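Local coordinates for galactitol 1-phosphate 5-dehydrogenase (Escherichia coli, PDB 4UEJ), which oxidises galactitol 1-phosphate to D-tagatose 6-phosphate with NAD(+) as hydride acceptor, as a zinc-containing member of the alcohol dehydrogenase family, at residues P252-A257 / K279-I284. Sequence-based numbering, arbitrary orientation. Where two conformers were deposited one is given.
Sequences PHAQLA and KELTVI
Q255, L256 and A257 pair in parallel register with T282, V283 and I284, their short strand axes 4.6 Å apart and inclined at 19°, in a six-stranded Rossmann-type sheet. Strand 282-285 is outermost within this chain, but V283 pairs antiparallel with a strand of the second subunit, so the sheet runs on across the dimer. L256 lies at the centre of the pairing: its N donates to T282 O and its O accepts from I284 N, while A254 O takes T282 N at 3.0 Å. Ahead of the strands, H253 N reaches K279 O over 2.8 Å. E280 closes the C-terminal end of helix 270-278 as the Schellman residue; it and H253, each two residues before its strand, have positive phi. Beta-branched T282, V283 and I284 favour extended backbone. On one face, V283 CG2 and L256 CD2 lie 4.4 Å apart, and L256 continues onto A246 and V247 of helix 240-249. The other carries Q255, T282, A257 and I284; A257 CB touches I284 CB loosely, and I284 CD1 lies 4.0 Å from Q255 NE2, which hydrogen-bonds to A156 O while OE1 accepts from K162 NZ. H253 holds CG beside its backbone N (chi1 -67°), which lays the imidazole over E280 CB, 3.9 Å from the ring centroid in a CH-pi contact, with the carboxylate nearly perpendicular. H253 NE2 is hydrogen-bonded to Q102 OE1 of the second subunit, and E280 OE2 to H151 NE2 of that subunit. One water links the bends: its oxygen, 2.8 Å from H253 O and 3.1 Å from E280 O, is hydrogen-bonded to both and to T282 OG1.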
ATOM      1  N   PRO A 252     -12.739   5.061   4.015  1.00  9.94           N
ATOM      2  CA  PRO A 252     -11.849   6.132   3.547  1.00  9.80           C
ATOM      3  C   PRO A 252     -10.537   6.171   4.341  1.00 11.18           C
ATOM      4  O   PRO A 252     -10.541   6.097   5.572  1.00 11.56           O
ATOM      5  CB  PRO A 252     -12.674   7.408   3.761  1.00 13.45           C
ATOM      6  CG  PRO A 252     -13.799   7.014   4.656  1.00 20.55           C
ATOM      7  CD  PRO A 252     -14.052   5.561   4.441  1.00 13.91           C
ATOM      8  N   HIS A 253      -9.434   6.257   3.604  1.00  9.67           N
ATOM      9  CA  HIS A 253      -8.079   6.280   4.156  1.00 10.73           C
ATOM     10  C   HIS A 253      -7.767   5.120   5.103  1.00 10.75           C
ATOM     11  O   HIS A 253      -6.932   5.269   5.994  1.00  9.53           O
ATOM     12  CB  HIS A 253      -7.831   7.603   4.885  1.00 16.76           C
ATOM     13  CG  HIS A 253      -7.800   8.790   3.975  1.00 22.86           C
ATOM     14  ND1 HIS A 253      -6.660   9.531   3.761  1.00 28.57           N
ATOM     15  CD2 HIS A 253      -8.762   9.352   3.204  1.00 28.16           C
ATOM     16  CE1 HIS A 253      -6.923  10.508   2.913  1.00 21.93           C
ATOM     17  NE2 HIS A 253      -8.191  10.424   2.560  1.00 26.48           N
ATOM     18  N   ALA A 254      -8.401   3.963   4.891  1.00  8.55           N
ATOM     19  CA  ALA A 254      -8.100   2.801   5.707  1.00  7.43           C
ATOM     20  C   ALA A 254      -6.658   2.413   5.539  1.00  6.73           C
ATOM     21  O   ALA A 254      -6.047   2.666   4.490  1.00  8.62           O
ATOM     22  CB  ALA A 254      -9.019   1.607   5.356  1.00  7.22           C
ATOM     23  N   GLN A 255      -6.105   1.854   6.604  1.00  6.43           N
ATOM     24  CA  GLN A 255      -4.818   1.182   6.541  1.00  8.23           C
ATOM     25  C   GLN A 255      -5.057  -0.287   6.291  1.00  9.07           C
ATOM     26  O   GLN A 255      -5.868  -0.927   6.975  1.00 10.15           O
ATOM     27  CB  GLN A 255      -4.026   1.359   7.828  1.00  6.02           C
ATOM     28  CG  GLN A 255      -3.519   2.761   8.080  1.00 11.08           C
ATOM     29  CD  GLN A 255      -2.982   2.886   9.480  1.00  9.46           C
ATOM     30  OE1 GLN A 255      -3.711   2.682  10.462  1.00 10.70           O
ATOM     31  NE2 GLN A 255      -1.699   3.176   9.589  1.00  9.69           N
ATOM     32  N   LEU A 256      -4.350  -0.848   5.320  0.64  7.76           N
ATOM     33  CA  LEU A 256      -4.495  -2.271   5.015  0.64  6.72           C
ATOM     34  C   LEU A 256      -3.152  -2.976   5.122  0.64  8.78           C
ATOM     35  O   LEU A 256      -2.302  -2.860   4.234  0.64  7.18           O
ATOM     36  CB  LEU A 256      -5.089  -2.474   3.621  0.64  9.91           C
ATOM     37  CG  LEU A 256      -5.033  -3.870   2.992  0.64  6.46           C
ATOM     38  CD1 LEU A 256      -5.579  -4.940   3.936  0.64  6.96           C
ATOM     39  CD2 LEU A 256      -5.793  -3.863   1.681  0.64 11.33           C
ATOM     40  N   ALA A 257      -2.984  -3.720   6.211  1.00  6.69           N
ATOM     41  CA  ALA A 257      -1.739  -4.435   6.481  1.00  7.70           C
ATOM     42  C   ALA A 257      -1.799  -5.842   5.927  1.00  9.33           C
ATOM     43  O   ALA A 257      -2.692  -6.629   6.265  1.00 11.16           O
ATOM     44  CB  ALA A 257      -1.446  -4.471   7.966  1.00  7.38           C
ATOM     45  N   LYS A 279     -10.064   5.681  -2.476  1.00 12.46           N
ATOM     46  CA  LYS A 279     -10.212   5.685  -1.028  1.00  9.70           C
ATOM     47  C   LYS A 279      -8.965   6.196  -0.333  1.00  9.56           C
ATOM     48  O   LYS A 279      -8.955   6.371   0.880  1.00  9.67           O
ATOM     49  CB  LYS A 279     -10.544   4.277  -0.506  1.00  9.42           C
ATOM     50  CG  LYS A 279     -11.791   3.669  -1.129  1.00 10.16           C
ATOM     51  CD  LYS A 279     -11.990   2.251  -0.610  1.00  9.96           C
ATOM     52  CE  LYS A 279     -13.224   1.620  -1.231  1.00 13.84           C
ATOM     53  NZ  LYS A 279     -13.559   0.320  -0.582  1.00 10.83           N
ATOM     54  N   GLU A 280      -7.914   6.434  -1.114  1.00  8.92           N
ATOM     55  CA  GLU A 280      -6.605   6.804  -0.576  1.00  9.47           C
ATOM     56  C   GLU A 280      -6.180   5.857   0.546  1.00  7.78           C
ATOM     57  O   GLU A 280      -5.822   6.277   1.639  1.00  7.88           O
ATOM     58  CB  GLU A 280      -6.605   8.267  -0.122  1.00 10.01           C
ATOM     59  CG  GLU A 280      -6.621   9.206  -1.350  1.00  9.97           C
ATOM     60  CD  GLU A 280      -6.399  10.684  -1.028  1.00 13.31           C
ATOM     61  OE1 GLU A 280      -6.813  11.167   0.041  1.00 19.25           O
ATOM     62  OE2 GLU A 280      -5.790  11.369  -1.862  1.00 15.20           O
ATOM     63  N   LEU A 281      -6.207   4.571   0.238  1.00  7.56           N
ATOM     64  CA  LEU A 281      -5.765   3.562   1.182  1.00  7.02           C
ATOM     65  C   LEU A 281      -4.257   3.654   1.372  1.00  9.59           C
ATOM     66  O   LEU A 281      -3.533   4.179   0.517  1.00  9.63           O
ATOM     67  CB  LEU A 281      -6.133   2.168   0.693  1.00  7.74           C
ATOM     68  CG  LEU A 281      -7.606   1.950   0.373  1.00 12.48           C
ATOM     69  CD1 LEU A 281      -7.829   0.505  -0.015  1.00 13.42           C
ATOM     70  CD2 LEU A 281      -8.457   2.340   1.585  1.00 10.35           C
ATOM     71  N   THR A 282      -3.800   3.171   2.510  1.00  6.23           N
ATOM     72  CA  THR A 282      -2.384   2.922   2.731  1.00  5.91           C
ATOM     73  C   THR A 282      -2.227   1.428   2.905  1.00  6.45           C
ATOM     74  O   THR A 282      -2.775   0.854   3.843  1.00 10.41           O
ATOM     75  CB  THR A 282      -1.865   3.626   3.966  1.00 12.56           C
ATOM     76  OG1 THR A 282      -2.018   5.038   3.806  1.00 15.99           O
ATOM     77  CG2 THR A 282      -0.399   3.302   4.169  1.00 17.82           C
ATOM     78  N   VAL A 283      -1.507   0.805   1.988  1.00  6.54           N
ATOM     79  CA  VAL A 283      -1.316  -0.636   2.016  1.00  7.53           C
ATOM     80  C   VAL A 283       0.093  -0.868   2.558  1.00  8.18           C
ATOM     81  O   VAL A 283       1.063  -0.346   2.018  1.00 13.53           O
ATOM     82  CB  VAL A 283      -1.498  -1.260   0.622  1.00  8.77           C
ATOM     83  CG1 VAL A 283      -1.266  -2.764   0.666  1.00  7.76           C
ATOM     84  CG2 VAL A 283      -2.890  -0.963   0.086  1.00 11.51           C
ATOM     85  N   ILE A 284       0.172  -1.647   3.627  1.00  8.38           N
ATOM     86  CA  ILE A 284       1.387  -1.817   4.415  1.00  9.17           C
ATOM     87  C   ILE A 284       1.840  -3.254   4.305  1.00 10.32           C
ATOM     88  O   ILE A 284       1.167  -4.158   4.795  1.00  8.26           O
ATOM     89  CB  ILE A 284       1.121  -1.458   5.896  1.00 13.71           C
ATOM     90  CG1 ILE A 284       0.653  -0.001   6.021  1.00 14.72           C
ATOM     91  CG2 ILE A 284       2.332  -1.757   6.786  1.00 12.54           C
ATOM     92  CD1 ILE A 284      -0.031   0.308   7.351  1.00 16.65           C
TER
HETATM   93  O   HOH W   1      -4.609   5.813   4.442  1.00 28.33           O